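Long-range contacts in glutathione S-transferase enzyme with thioredoxin-like domain (Bradyrhizobium sp., PDB 4MF7), which probably catalyses the conjugation of glutathione to electrophilic substrates: residues A[37-42]-A[66-71]; A[60-65]-A[124-129]; A[135-140]-A[200-205]; A[184-189]-A[231-236]. All coordinates share one frame; numbering follows the deposited sequence.

Contact 1: residues A[37-42]-A[66-71]; sequences AQHSDR and PYEPHA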
loop_
_atom_site.group_PDB
_atom_site.type_symbol
_atom_site.label_atom_id
_atom_site.label_comp_id
_atom_site.label_asym_id
_atom_site.label_seq_id
_atom_site.Cartn_x
_atom_site.Cartn_y
_atom_site.Cartn_z
ATOM N N ALA A 37 -27.750 -2.457 6.745
ATOM C CA ALA A 37 -27.507 -3.754 6.146
ATOM C C ALA A 37 -28.842 -4.482 5.949
ATOM O O ALA A 37 -29.490 -4.836 6.933
ATOM C CB ALA A 37 -26.604 -4.574 7.052
ATOM N N GLN A 38 -29.262 -4.675 4.700
ATOM C CA GLN A 38 -30.450 -5.504 4.377
ATOM C C GLN A 38 -30.151 -6.991 4.554
ATOM O O GLN A 38 -31.073 -7.767 4.798
ATOM C CB GLN A 38 -30.948 -5.254 2.936
ATOM C CG GLN A 38 -31.324 -3.826 2.614
ATOM C CD GLN A 38 -32.426 -3.289 3.515
ATOM O OE1 GLN A 38 -33.379 -4.000 3.846
ATOM N NE2 GLN A 38 -32.295 -2.030 3.926
ATOM N N HIS A 39 -28.868 -7.373 4.407
ATOM C CA HIS A 39 -28.388 -8.721 4.487
ATOM C C HIS A 39 -27.166 -8.780 5.398
ATOM O O HIS A 39 -26.016 -8.709 4.944
ATOM C CB HIS A 39 -28.040 -9.258 3.109
ATOM C CG HIS A 39 -29.142 -9.061 2.112
ATOM N ND1 HIS A 39 -30.340 -9.742 2.189
ATOM C CD2 HIS A 39 -29.244 -8.233 1.048
ATOM C CE1 HIS A 39 -31.133 -9.341 1.212
ATOM N NE2 HIS A 39 -30.494 -8.425 0.506
ATOM N N SER A 40 -27.423 -8.921 6.694
ATOM C CA SER A 40 -26.376 -8.767 7.713
ATOM C C SER A 40 -25.426 -9.970 7.797
ATOM O O SER A 40 -24.409 -9.909 8.490
ATOM C CB SER A 40 -27.015 -8.478 9.075
ATOM O OG SER A 40 -27.812 -9.581 9.445
ATOM N N ASP A 41 -25.719 -11.043 7.064
ATOM C CA ASP A 41 -24.801 -12.144 6.903
ATOM C C ASP A 41 -23.882 -11.990 5.693
ATOM O O ASP A 41 -23.081 -12.877 5.414
ATOM C CB ASP A 41 -25.548 -13.481 6.805
ATOM C CG ASP A 41 -26.640 -13.492 5.729
ATOM O OD1 ASP A 41 -27.072 -12.428 5.210
ATOM O OD2 ASP A 41 -27.097 -14.609 5.442
ATOM N N ARG A 42 -23.994 -10.873 4.980
ATOM C CA ARG A 42 -23.131 -10.606 3.819
ATOM C C ARG A 42 -22.097 -9.517 4.138
ATOM O O ARG A 42 -22.368 -8.618 4.922
ATOM C CB ARG A 42 -23.945 -10.152 2.602
ATOM C CG ARG A 42 -24.992 -11.159 2.141
ATOM C CD ARG A 42 -25.711 -10.695 0.886
ATOM N NE ARG A 42 -26.890 -11.530 0.648
ATOM C CZ ARG A 42 -27.778 -11.310 -0.311
ATOM N NH1 ARG A 42 -27.620 -10.302 -1.129
ATOM N NH2 ARG A 42 -28.822 -12.097 -0.448
ATOM N N PRO A 66 -20.739 -13.618 -1.186
ATOM C CA PRO A 66 -21.883 -12.733 -1.051
ATOM C C PRO A 66 -21.521 -11.376 -0.446
ATOM O O PRO A 66 -20.754 -11.291 0.518
ATOM C CB PRO A 66 -22.831 -13.513 -0.126
ATOM C CG PRO A 66 -22.419 -14.949 -0.305
ATOM C CD PRO A 66 -20.925 -14.864 -0.416
ATOM N N TYR A 67 -22.065 -10.312 -1.019
ATOM C CA TYR A 67 -21.806 -8.978 -0.515
ATOM C C TYR A 67 -22.926 -8.023 -0.837
ATOM O O TYR A 67 -23.735 -8.275 -1.731
ATOM C CB TYR A 67 -20.436 -8.486 -1.039
ATOM C CG TYR A 67 -20.403 -8.014 -2.476
ATOM C CD1 TYR A 67 -20.313 -8.919 -3.522
ATOM C CD2 TYR A 67 -20.426 -6.664 -2.785
ATOM C CE1 TYR A 67 -20.272 -8.493 -4.845
ATOM C CE2 TYR A 67 -20.342 -6.218 -4.089
ATOM C CZ TYR A 67 -20.277 -7.126 -5.120
ATOM O OH TYR A 67 -20.214 -6.670 -6.408
ATOM N N GLU A 68 -22.992 -6.958 -0.061
ATOM C CA GLU A 68 -23.989 -5.929 -0.158
ATOM C C GLU A 68 -23.360 -4.568 -0.358
ATOM O O GLU A 68 -22.832 -4.005 0.597
ATOM C CB GLU A 68 -24.846 -5.920 1.111
ATOM C CG GLU A 68 -26.035 -4.967 1.038
ATOM C CD GLU A 68 -26.921 -5.052 2.270
ATOM O OE1 GLU A 68 -26.792 -6.028 3.058
ATOM O OE2 GLU A 68 -27.749 -4.143 2.439
ATOM N N PRO A 69 -23.432 -4.029 -1.602
ATOM C CA PRO A 69 -22.815 -2.749 -1.871
ATOM C C PRO A 69 -23.647 -1.528 -1.485
ATOM O O PRO A 69 -24.886 -1.556 -1.549
ATOM C CB PRO A 69 -22.592 -2.798 -3.381
ATOM C CG PRO A 69 -23.788 -3.543 -3.878
ATOM C CD PRO A 69 -23.966 -4.631 -2.842
ATOM N N HIS A 70 -22.958 -0.479 -1.073
ATOM C CA HIS A 70 -23.544 0.800 -0.693
ATOM C C HIS A 70 -22.708 1.908 -1.320
ATOM O O HIS A 70 -21.532 2.047 -1.011
ATOM C CB HIS A 70 -23.579 0.994 0.821
ATOM C CG HIS A 70 -24.272 -0.104 1.571
ATOM N ND1 HIS A 70 -25.638 -0.132 1.773
ATOM C CD2 HIS A 70 -23.785 -1.232 2.142
ATOM C CE1 HIS A 70 -25.955 -1.215 2.463
ATOM N NE2 HIS A 70 -24.851 -1.906 2.685
ATOM N N ALA A 71 -23.336 2.706 -2.181
ATOM C CA ALA A 71 -22.689 3.871 -2.768
ATOM C C ALA A 71 -22.570 4.964 -1.724
ATOM O O ALA A 71 -23.528 5.279 -1.029
ATOM C CB ALA A 71 -23.466 4.388 -3.978
HETATM O O HOH W 1 -26.436 -7.873 -1.743
#
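Glu68 reaches from strand 67-71 into the loop 37-42 and places its carboxylate against two successive backbone amides. Gln38 N gives a bond of 2.8 Å to Glu68 OE2, using the syn lone pair of that oxygen. His39 N donates to Glu68 OE1, also at 2.8 Å, but from 29° out of the carboxylate plane. The side chain can span this gap because its CG lies anti to the backbone N (chi1 -173°) and the rest of it stays extended. With a glutamine here, one of the two amides would probably face an NH2 group and lose its acceptor. Arg42 works by its length: its CG rests on Pro66 CB at 3.9 Å, an aliphatic contact, while the guanidinium turns one face to the His39 ring, and His39 CG lies over the centre of the guanidinium, 3.5 Å above its plane. Water 1 lies in the guanidinium plane, 2.8 Å from Arg42 NH1, and donates to Tyr67 O. The loop leads from helix 31-34 into strand 43-47, beside which strand 67-71 runs parallel as an outer strand of the thioredoxin-like sheet; Gln44 of strand 43-47 also donates to Glu68 OE1.

Contact 2: residues A[60-65]-A[124-129]; sequences LEETGL and GQFLPA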
loop_
_atom_site.group_PDB
_atom_site.type_symbol
_atom_site.label_atom_id
_atom_site.label_comp_id
_atom_site.label_asym_id
_atom_site.label_seq_id
_atom_site.Cartn_x
_atom_site.Cartn_y
_atom_site.Cartn_z
ATOM N N LEU A 60 -14.565 -9.001 -4.862
ATOM C CA LEU A 60 -15.789 -9.657 -4.364
ATOM C C LEU A 60 -16.520 -10.437 -5.465
ATOM O O LEU A 60 -16.914 -11.582 -5.258
ATOM C CB LEU A 60 -16.691 -8.648 -3.657
ATOM C CG LEU A 60 -16.146 -8.116 -2.338
ATOM C CD1 LEU A 60 -16.783 -6.791 -1.950
ATOM C CD2 LEU A 60 -16.279 -9.163 -1.229
ATOM N N GLU A 61 -16.608 -9.877 -6.670
ATOM C CA GLU A 61 -17.218 -10.608 -7.793
ATOM C C GLU A 61 -16.380 -11.810 -8.198
ATOM O O GLU A 61 -16.921 -12.894 -8.436
ATOM C CB GLU A 61 -17.419 -9.674 -8.991
ATOM C CG GLU A 61 -18.448 -8.583 -8.752
ATOM C CD GLU A 61 -19.895 -9.094 -8.743
ATOM O OE1 GLU A 61 -20.113 -10.183 -9.274
ATOM O OE2 GLU A 61 -20.777 -8.437 -8.154
ATOM N N GLU A 62 -15.058 -11.646 -8.257
ATOM C CA GLU A 62 -14.158 -12.745 -8.643
ATOM C C GLU A 62 -14.207 -13.938 -7.709
ATOM O O GLU A 62 -14.219 -15.096 -8.174
ATOM C CB GLU A 62 -12.700 -12.287 -8.776
ATOM C CG GLU A 62 -12.443 -11.389 -9.978
ATOM C CD GLU A 62 -12.328 -12.117 -11.287
ATOM O OE1 GLU A 62 -12.629 -13.338 -11.375
ATOM O OE2 GLU A 62 -11.947 -11.443 -12.251
ATOM N N THR A 63 -14.218 -13.668 -6.415
ATOM C CA THR A 63 -14.256 -14.728 -5.413
ATOM C C THR A 63 -15.635 -15.390 -5.279
ATOM O O THR A 63 -15.725 -16.465 -4.721
ATOM C CB THR A 63 -13.877 -14.252 -4.017
ATOM O OG1 THR A 63 -14.785 -13.251 -3.546
ATOM C CG2 THR A 63 -12.406 -13.757 -3.977
ATOM N N GLY A 64 -16.684 -14.710 -5.729
ATOM C CA GLY A 64 -18.067 -15.209 -5.580
ATOM C C GLY A 64 -18.640 -15.026 -4.177
ATOM O O GLY A 64 -19.737 -15.507 -3.873
ATOM N N LEU A 65 -17.941 -14.279 -3.318
ATOM C CA LEU A 65 -18.437 -14.027 -1.970
ATOM C C LEU A 65 -19.735 -13.231 -2.010
ATOM O O LEU A 65 -19.814 -12.243 -2.737
ATOM C CB LEU A 65 -17.413 -13.256 -1.117
ATOM C CG LEU A 65 -16.203 -14.040 -0.603
ATOM C CD1 LEU A 65 -15.144 -13.059 -0.086
ATOM C CD2 LEU A 65 -16.616 -15.045 0.472
ATOM N N GLY A 124 -8.728 -18.227 -0.110
ATOM C CA GLY A 124 -7.685 -19.001 -0.736
ATOM C C GLY A 124 -7.561 -18.863 -2.233
ATOM O O GLY A 124 -7.023 -19.749 -2.881
ATOM N N GLN A 125 -8.056 -17.743 -2.777
ATOM C CA GLN A 125 -8.063 -17.467 -4.205
ATOM C C GLN A 125 -7.206 -16.206 -4.541
ATOM O O GLN A 125 -7.092 -15.309 -3.717
ATOM C CB GLN A 125 -9.524 -17.240 -4.694
ATOM C CG GLN A 125 -10.514 -18.422 -4.506
ATOM C CD GLN A 125 -11.927 -18.067 -5.036
ATOM O OE1 GLN A 125 -12.067 -17.654 -6.183
ATOM N NE2 GLN A 125 -12.949 -18.174 -4.189
ATOM N N PHE A 126 -6.638 -16.194 -5.741
ATOM C CA PHE A 126 -6.051 -15.005 -6.419
ATOM C C PHE A 126 -4.687 -14.596 -5.847
ATOM O O PHE A 126 -4.279 -13.437 -5.954
ATOM C CB PHE A 126 -7.060 -13.848 -6.470
ATOM C CG PHE A 126 -8.346 -14.243 -7.145
ATOM C CD1 PHE A 126 -8.309 -14.664 -8.463
ATOM C CD2 PHE A 126 -9.540 -14.254 -6.467
ATOM C CE1 PHE A 126 -9.477 -15.065 -9.106
ATOM C CE2 PHE A 126 -10.720 -14.687 -7.097
ATOM C CZ PHE A 126 -10.669 -15.077 -8.418
ATOM N N LEU A 127 -3.990 -15.573 -5.256
ATOM C CA LEU A 127 -2.557 -15.449 -4.966
ATOM C C LEU A 127 -1.810 -16.647 -5.573
ATOM O O LEU A 127 -2.375 -17.761 -5.630
ATOM C CB LEU A 127 -2.304 -15.410 -3.478
ATOM C CG LEU A 127 -2.489 -14.072 -2.784
ATOM C CD1 LEU A 127 -2.337 -14.236 -1.278
ATOM C CD2 LEU A 127 -1.496 -13.043 -3.312
ATOM N N PRO A 128 -0.562 -16.446 -6.018
ATOM C CA PRO A 128 0.206 -17.605 -6.500
ATOM C C PRO A 128 0.423 -18.615 -5.378
ATOM O O PRO A 128 0.223 -18.292 -4.198
ATOM C CB PRO A 128 1.529 -16.984 -6.973
ATOM C CG PRO A 128 1.195 -15.545 -7.211
ATOM C CD PRO A 128 0.243 -15.219 -6.129
ATOM N N ALA A 129 0.792 -19.846 -5.747
ATOM C CA ALA A 129 1.013 -20.893 -4.761
ATOM C C ALA A 129 2.388 -20.698 -4.107
ATOM O O ALA A 129 2.571 -20.896 -2.909
ATOM C CB ALA A 129 0.934 -22.265 -5.432
HETATM O O HOH W 2 -14.112 -18.407 -7.650
#
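The Phe126 ring meets the last turn of helix 53-63 with its rim: Glu62 O and Thr63 CA lie at the edge in the ring plane, and Thr63 CG2 is also at the edge, 3.7 Å from Phe126 CE2. Glu62 CB approaches obliquely, 3.5 Å from Phe126 CZ. A phenylalanine suits this place because its C-H rim can lie against both the Thr63 methyl and a backbone carbonyl. Glu62 turns its carboxylate to other partners, chiefly a salt bridge with Arg243. The contact joins the thioredoxin-like domain of the glutathione transferase fold to the connection leading into its helical domain, between helices 112-123 and 131-138. Both helices that lead into it, 53-63 and 112-123, give way to a glycine of positive phi, Gly64 and Gly124, a conformation that glycine adopts readily. Beside the ring, Gln125 extends its amide to the helix end, where Gln125 NE2 makes a weak hydrogen bond of 3.3 Å to Thr63 O. Water 2 donates to Gln125 OE1 at 2.6 Å and, weakly, to Glu62 O.

Contact 3: residues A[135-140]-A[200-205]; sequences WQTLQW and DYTIAD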
loop_
_atom_site.group_PDB
_atom_site.type_symbol
_atom_site.label_atom_id
_atom_site.label_comp_id
_atom_site.label_asym_id
_atom_site.label_seq_id
_atom_site.Cartn_x
_atom_site.Cartn_y
_atom_site.Cartn_z
ATOM N N TRP A 135 4.875 -12.963 -2.310
ATOM C CA TRP A 135 5.415 -11.676 -1.857
ATOM C C TRP A 135 5.502 -10.699 -3.010
ATOM O O TRP A 135 5.141 -9.517 -2.853
ATOM C CB TRP A 135 6.791 -11.846 -1.165
ATOM C CG TRP A 135 6.663 -12.572 0.091
ATOM C CD1 TRP A 135 7.176 -13.813 0.389
ATOM C CD2 TRP A 135 5.963 -12.144 1.242
ATOM N NE1 TRP A 135 6.822 -14.174 1.655
ATOM C CE2 TRP A 135 6.081 -13.166 2.212
ATOM C CE3 TRP A 135 5.273 -10.980 1.572
ATOM C CZ2 TRP A 135 5.521 -13.052 3.455
ATOM C CZ3 TRP A 135 4.712 -10.875 2.763
ATOM C CH2 TRP A 135 4.833 -11.897 3.719
ATOM N N GLN A 136 5.939 -11.162 -4.175
ATOM C CA GLN A 136 6.064 -10.290 -5.320
ATOM C C GLN A 136 4.717 -9.737 -5.747
ATOM O O GLN A 136 4.642 -8.593 -6.171
ATOM C CB GLN A 136 6.727 -10.997 -6.495
ATOM C CG GLN A 136 8.226 -11.159 -6.320
ATOM C CD GLN A 136 8.855 -11.812 -7.530
ATOM O OE1 GLN A 136 8.373 -12.841 -8.007
ATOM N NE2 GLN A 136 9.936 -11.227 -8.031
ATOM N N THR A 137 3.671 -10.551 -5.626
ATOM C CA THR A 137 2.289 -10.101 -5.928
ATOM C C THR A 137 1.904 -8.825 -5.153
ATOM O O THR A 137 1.304 -7.905 -5.712
ATOM C CB THR A 137 1.259 -11.204 -5.634
ATOM O OG1 THR A 137 1.652 -12.408 -6.341
ATOM C CG2 THR A 137 -0.158 -10.752 -6.076
ATOM N N LEU A 138 2.276 -8.764 -3.877
ATOM C CA LEU A 138 1.941 -7.628 -3.020
ATOM C C LEU A 138 2.527 -6.294 -3.494
ATOM O O LEU A 138 1.968 -5.231 -3.173
ATOM C CB LEU A 138 2.395 -7.899 -1.579
ATOM C CG LEU A 138 1.834 -9.146 -0.890
ATOM C CD1 LEU A 138 2.062 -8.995 0.611
ATOM C CD2 LEU A 138 0.350 -9.387 -1.180
ATOM N N GLN A 139 3.625 -6.348 -4.239
ATOM C CA GLN A 139 4.267 -5.151 -4.755
ATOM C C GLN A 139 3.275 -4.340 -5.589
ATOM O O GLN A 139 3.358 -3.136 -5.628
ATOM C CB GLN A 139 5.476 -5.480 -5.609
ATOM C CG GLN A 139 6.604 -6.230 -4.893
ATOM C CD GLN A 139 7.678 -6.715 -5.834
ATOM O OE1 GLN A 139 8.886 -6.517 -5.590
ATOM N NE2 GLN A 139 7.261 -7.368 -6.928
ATOM N N TRP A 140 2.351 -5.029 -6.266
ATOM C CA TRP A 140 1.445 -4.399 -7.242
ATOM C C TRP A 140 0.181 -3.816 -6.651
ATOM O O TRP A 140 -0.593 -3.237 -7.382
ATOM C CB TRP A 140 1.089 -5.417 -8.332
ATOM C CG TRP A 140 2.305 -5.832 -9.033
ATOM C CD1 TRP A 140 3.127 -6.916 -8.730
ATOM C CD2 TRP A 140 2.916 -5.166 -10.127
ATOM N NE1 TRP A 140 4.208 -6.921 -9.559
ATOM C CE2 TRP A 140 4.097 -5.872 -10.439
ATOM C CE3 TRP A 140 2.586 -4.022 -10.875
ATOM C CZ2 TRP A 140 4.951 -5.481 -11.475
ATOM C CZ3 TRP A 140 3.437 -3.639 -11.923
ATOM C CH2 TRP A 140 4.607 -4.370 -12.204
ATOM N N ASP A 200 -0.683 -16.945 -13.566
ATOM C CA ASP A 200 -1.635 -16.794 -12.476
ATOM C C ASP A 200 -2.322 -15.434 -12.496
ATOM O O ASP A 200 -1.655 -14.412 -12.398
ATOM C CB ASP A 200 -0.902 -16.918 -11.138
ATOM C CG ASP A 200 -0.442 -18.345 -10.841
ATOM O OD1 ASP A 200 -1.190 -19.301 -11.107
ATOM O OD2 ASP A 200 0.675 -18.499 -10.338
ATOM N N TYR A 201 -3.646 -15.434 -12.594
ATOM C CA TYR A 201 -4.425 -14.214 -12.387
ATOM C C TYR A 201 -4.564 -13.973 -10.902
ATOM O O TYR A 201 -5.013 -14.852 -10.123
ATOM C CB TYR A 201 -5.786 -14.330 -13.071
ATOM C CG TYR A 201 -6.756 -13.198 -12.886
ATOM C CD1 TYR A 201 -6.708 -12.102 -13.698
ATOM C CD2 TYR A 201 -7.795 -13.276 -11.948
ATOM C CE1 TYR A 201 -7.632 -11.081 -13.597
ATOM C CE2 TYR A 201 -8.712 -12.255 -11.823
ATOM C CZ TYR A 201 -8.634 -11.156 -12.656
ATOM O OH TYR A 201 -9.557 -10.149 -12.571
ATOM N N THR A 202 -4.177 -12.766 -10.470
ATOM C CA THR A 202 -4.060 -12.499 -9.048
ATOM C C THR A 202 -4.638 -11.159 -8.636
ATOM O O THR A 202 -5.069 -10.368 -9.474
ATOM C CB THR A 202 -2.566 -12.511 -8.571
ATOM O OG1 THR A 202 -1.857 -11.417 -9.159
ATOM C CG2 THR A 202 -1.852 -13.859 -8.874
ATOM N N ILE A 203 -4.622 -10.905 -7.334
ATOM C CA ILE A 203 -4.931 -9.584 -6.803
ATOM C C ILE A 203 -4.098 -8.444 -7.433
ATOM O O ILE A 203 -4.540 -7.285 -7.422
ATOM C CB ILE A 203 -4.927 -9.522 -5.256
ATOM C CG1 ILE A 203 -3.549 -9.869 -4.632
ATOM C CG2 ILE A 203 -6.034 -10.333 -4.673
ATOM C CD1 ILE A 203 -3.522 -9.703 -3.122
ATOM N N ALA A 204 -2.925 -8.749 -8.001
ATOM C CA ALA A 204 -2.146 -7.736 -8.758
ATOM C C ALA A 204 -2.905 -7.187 -9.976
ATOM O O ALA A 204 -2.932 -5.993 -10.194
ATOM C CB ALA A 204 -0.785 -8.267 -9.180
ATOM N N ASP A 205 -3.490 -8.075 -10.783
ATOM C CA ASP A 205 -4.324 -7.672 -11.933
ATOM C C ASP A 205 -5.612 -6.974 -11.465
ATOM O O ASP A 205 -6.007 -5.924 -12.008
ATOM C CB ASP A 205 -4.648 -8.881 -12.801
ATOM C CG ASP A 205 -3.403 -9.688 -13.127
ATOM O OD1 ASP A 205 -2.608 -9.249 -14.001
ATOM O OD2 ASP A 205 -3.246 -10.729 -12.465
#
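With chi1 at -54°, Thr137 sets its methyl CG2 anti to its own backbone N, and this methyl faces Thr202, Ile203 and Ala204, while the hydroxyl goes to Arg133 O. A chi1 of 66° holds Thr202 OG1 between its backbone N and carbonyl carbon, where it can accept from Ala204 N. The motif is a capping box at the start of helix 203-215, in the helical domain of the glutathione transferase fold: the Thr202 hydroxyl caps Ala204 N at 3.1 Å, and Asp205 completes the box. Threonine suits the N-cap since its short hydroxyl reaches forward to an amide of the first turn, and aspartate suits the third position into the helix for the reciprocal bond.

The packing is buried and mostly apolar. Thr137 CG2 lies 3.6 Å from Thr202 OG1 and 3.8 Å from Ile203 CG1, the methyl of a beta-branched residue, set between cap and first turn. Small Ala204 lets the backbones come close, its CB meeting Trp140 CB at 3.5 Å, while the indole continues toward helix 171-190. Leu138 CD2 touches Ile203 CD1 more loosely. On another side of helix 131-138, Trp135 meets Tyr118 of the second subunit edge-to-face. Within the box, Thr202 N donates to Asp205 OD2 at 3.0 Å, almost straight at 171° and nearly along the C-O axis of the carboxylate.

Contact 4: residues A[184-189]-A[231-236]; sequences GVLEAR and THVPAW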
loop_
_atom_site.group_PDB
_atom_site.type_symbol
_atom_site.label_atom_id
_atom_site.label_comp_id
_atom_site.label_asym_id
_atom_site.label_seq_id
_atom_site.Cartn_x
_atom_site.Cartn_y
_atom_site.Cartn_z
ATOM N N GLY A 184 4.524 2.375 -18.832
ATOM C CA GLY A 184 5.817 1.822 -19.300
ATOM C C GLY A 184 6.339 0.699 -18.400
ATOM O O GLY A 184 6.822 -0.327 -18.884
ATOM N N VAL A 185 6.193 0.889 -17.096
ATOM C CA VAL A 185 6.516 -0.151 -16.128
ATOM C C VAL A 185 5.661 -1.386 -16.342
ATOM O O VAL A 185 6.182 -2.494 -16.425
ATOM C CB VAL A 185 6.379 0.380 -14.687
ATOM C CG1 VAL A 185 6.535 -0.750 -13.668
ATOM C CG2 VAL A 185 7.432 1.456 -14.453
ATOM N N LEU A 186 4.352 -1.193 -16.470
ATOM C CA LEU A 186 3.446 -2.303 -16.688
ATOM C C LEU A 186 3.743 -3.015 -18.014
ATOM O O LEU A 186 3.710 -4.244 -18.105
ATOM C CB LEU A 186 1.994 -1.808 -16.649
ATOM C CG LEU A 186 0.848 -2.735 -16.305
ATOM C CD1 LEU A 186 1.092 -3.550 -15.048
ATOM C CD2 LEU A 186 -0.390 -1.863 -16.123
ATOM N N GLU A 187 4.038 -2.229 -19.039
ATOM C CA GLU A 187 4.374 -2.759 -20.366
ATOM C C GLU A 187 5.618 -3.694 -20.275
ATOM O O GLU A 187 5.601 -4.814 -20.789
ATOM C CB GLU A 187 4.662 -1.589 -21.315
ATOM C CG GLU A 187 4.977 -1.971 -22.750
ATOM C CD GLU A 187 3.790 -2.512 -23.528
ATOM O OE1 GLU A 187 3.973 -2.877 -24.708
ATOM O OE2 GLU A 187 2.667 -2.568 -23.001
ATOM N N ALA A 188 6.629 -3.232 -19.563
ATOM C CA ALA A 188 7.857 -4.013 -19.346
ATOM C C ALA A 188 7.573 -5.305 -18.582
ATOM O O ALA A 188 8.100 -6.362 -18.938
ATOM C CB ALA A 188 8.911 -3.167 -18.622
ATOM N N ARG A 189 6.722 -5.238 -17.552
ATOM C CA ARG A 189 6.342 -6.430 -16.798
ATOM C C ARG A 189 5.564 -7.424 -17.632
ATOM O O ARG A 189 5.766 -8.614 -17.493
ATOM C CB ARG A 189 5.510 -6.053 -15.546
ATOM C CG ARG A 189 5.041 -7.223 -14.709
ATOM C CD ARG A 189 6.228 -7.946 -14.067
ATOM N NE ARG A 189 5.756 -9.120 -13.342
ATOM C CZ ARG A 189 6.535 -9.991 -12.724
ATOM N NH1 ARG A 189 7.845 -9.807 -12.723
ATOM N NH2 ARG A 189 6.004 -11.035 -12.094
ATOM N N THR A 231 1.992 -2.521 -26.620
ATOM C CA THR A 231 1.601 -3.849 -27.112
ATOM C C THR A 231 1.018 -4.733 -26.008
ATOM O O THR A 231 -0.077 -5.295 -26.142
ATOM C CB THR A 231 2.791 -4.563 -27.783
ATOM O OG1 THR A 231 3.384 -3.674 -28.739
ATOM C CG2 THR A 231 2.343 -5.848 -28.472
ATOM N N HIS A 232 1.741 -4.821 -24.915
ATOM C CA HIS A 232 1.443 -5.786 -23.862
ATOM C C HIS A 232 0.334 -5.312 -22.928
ATOM O O HIS A 232 -0.498 -6.104 -22.560
ATOM C CB HIS A 232 2.732 -6.138 -23.116
ATOM C CG HIS A 232 3.835 -6.514 -24.058
ATOM N ND1 HIS A 232 3.733 -7.590 -24.910
ATOM C CD2 HIS A 232 5.012 -5.910 -24.345
ATOM C CE1 HIS A 232 4.818 -7.651 -25.665
ATOM N NE2 HIS A 232 5.607 -6.644 -25.344
ATOM N N VAL A 233 0.335 -4.034 -22.566
ATOM C CA VAL A 233 -0.769 -3.503 -21.722
ATOM C C VAL A 233 -2.144 -3.631 -22.412
ATOM O O VAL A 233 -3.095 -4.148 -21.801
ATOM C CB VAL A 233 -0.492 -2.081 -21.207
ATOM C CG1 VAL A 233 -1.637 -1.593 -20.345
ATOM C CG2 VAL A 233 0.781 -2.046 -20.362
ATOM N N PRO A 234 -2.261 -3.213 -23.690
ATOM C CA PRO A 234 -3.561 -3.348 -24.384
ATOM C C PRO A 234 -4.100 -4.776 -24.423
ATOM O O PRO A 234 -5.290 -5.004 -24.187
ATOM C CB PRO A 234 -3.267 -2.804 -25.797
ATOM C CG PRO A 234 -2.154 -1.861 -25.610
ATOM C CD PRO A 234 -1.313 -2.406 -24.471
ATOM N N ALA A 235 -3.222 -5.741 -24.680
ATOM C CA ALA A 235 -3.620 -7.144 -24.729
ATOM C C ALA A 235 -4.047 -7.670 -23.348
ATOM O O ALA A 235 -5.058 -8.330 -23.209
ATOM C CB ALA A 235 -2.486 -7.983 -25.291
ATOM N N TRP A 236 -3.274 -7.343 -22.323
ATOM C CA TRP A 236 -3.627 -7.715 -20.969
ATOM C C TRP A 236 -4.962 -7.049 -20.543
ATOM O O TRP A 236 -5.805 -7.697 -19.934
ATOM C CB TRP A 236 -2.484 -7.323 -20.027
ATOM C CG TRP A 236 -2.789 -7.251 -18.580
ATOM C CD1 TRP A 236 -2.705 -8.241 -17.668
ATOM C CD2 TRP A 236 -3.088 -6.038 -17.845
ATOM N NE1 TRP A 236 -2.975 -7.746 -16.395
ATOM C CE2 TRP A 236 -3.224 -6.397 -16.492
ATOM C CE3 TRP A 236 -3.301 -4.700 -18.227
ATOM C CZ2 TRP A 236 -3.543 -5.460 -15.492
ATOM C CZ3 TRP A 236 -3.595 -3.749 -17.226
ATOM C CH2 TRP A 236 -3.733 -4.159 -15.880
#
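Thr231, which stands just before helix 232-241, presents its backbone amide to Glu187 of helix 171-190: Thr231 N donates to Glu187 OE1 at 2.8 Å. The threonine hydroxyl makes no capping bond. His232 follows, and its N reaches the same oxygen, Glu187 OE1, at 3.0 Å along a nearly straight line of 174°. The two donors come to this oxygen from opposite faces of the carboxylate plane, and Glu187 OE1 approaches the His232 ring obliquely, 3.2 Å from CD2. The second oxygen is engaged next: Val233 N donates to Glu187 OE2 at 2.8 Å. Glu187 gets there with CG anti to its backbone N and a bend at chi2 (70°) that swings the carboxylate over the helix start. Its negative charge is probably favoured by the helix dipole. With an alanine here, the amides of Thr231, His232 and Val233 would probably lose the carboxylate that serves them all.

A carboxylate of helix 171-190, remote in sequence, accepts from the first amides of helix 232-241, in the helical domain of the glutathione transferase fold, where the two short axes cross at 78°. Val233 also has an apolar role, its CG2 touching Leu186 CB at 3.9 Å; a beta-branched residue fills the angle between the crossing helices. One turn on, Trp236 offers CZ3 to Leu186 CD2 at 3.9 Å, while its NE1 bonds to Asp205 OD1.

How the contacts relate
Contacts 1 and 2 lie at the surface, contact 4 is partly buried and contact 3 is buried. Their chemistry follows: carboxylates gather backbone amides in contacts 1 and 4, one serving a loop and the other a helix start, whereas contact 3 joins its segments mainly by apolar packing and contact 2 combines a ring edge with a weak amide bond. Contacts 1 and 2 share the turn from helix 53-63 to strand 67-71, where Tyr67 OH meets Glu61 OE2. Contact 2 reaches contact 3 through Phe126 O and Ile203 N, 2.9 Å apart. Contacts 3 and 4, alternating along the chain, touch where Trp140 packs on Leu186 and Arg189; contacts 1 and 4 lie about 36 Å apart between centres.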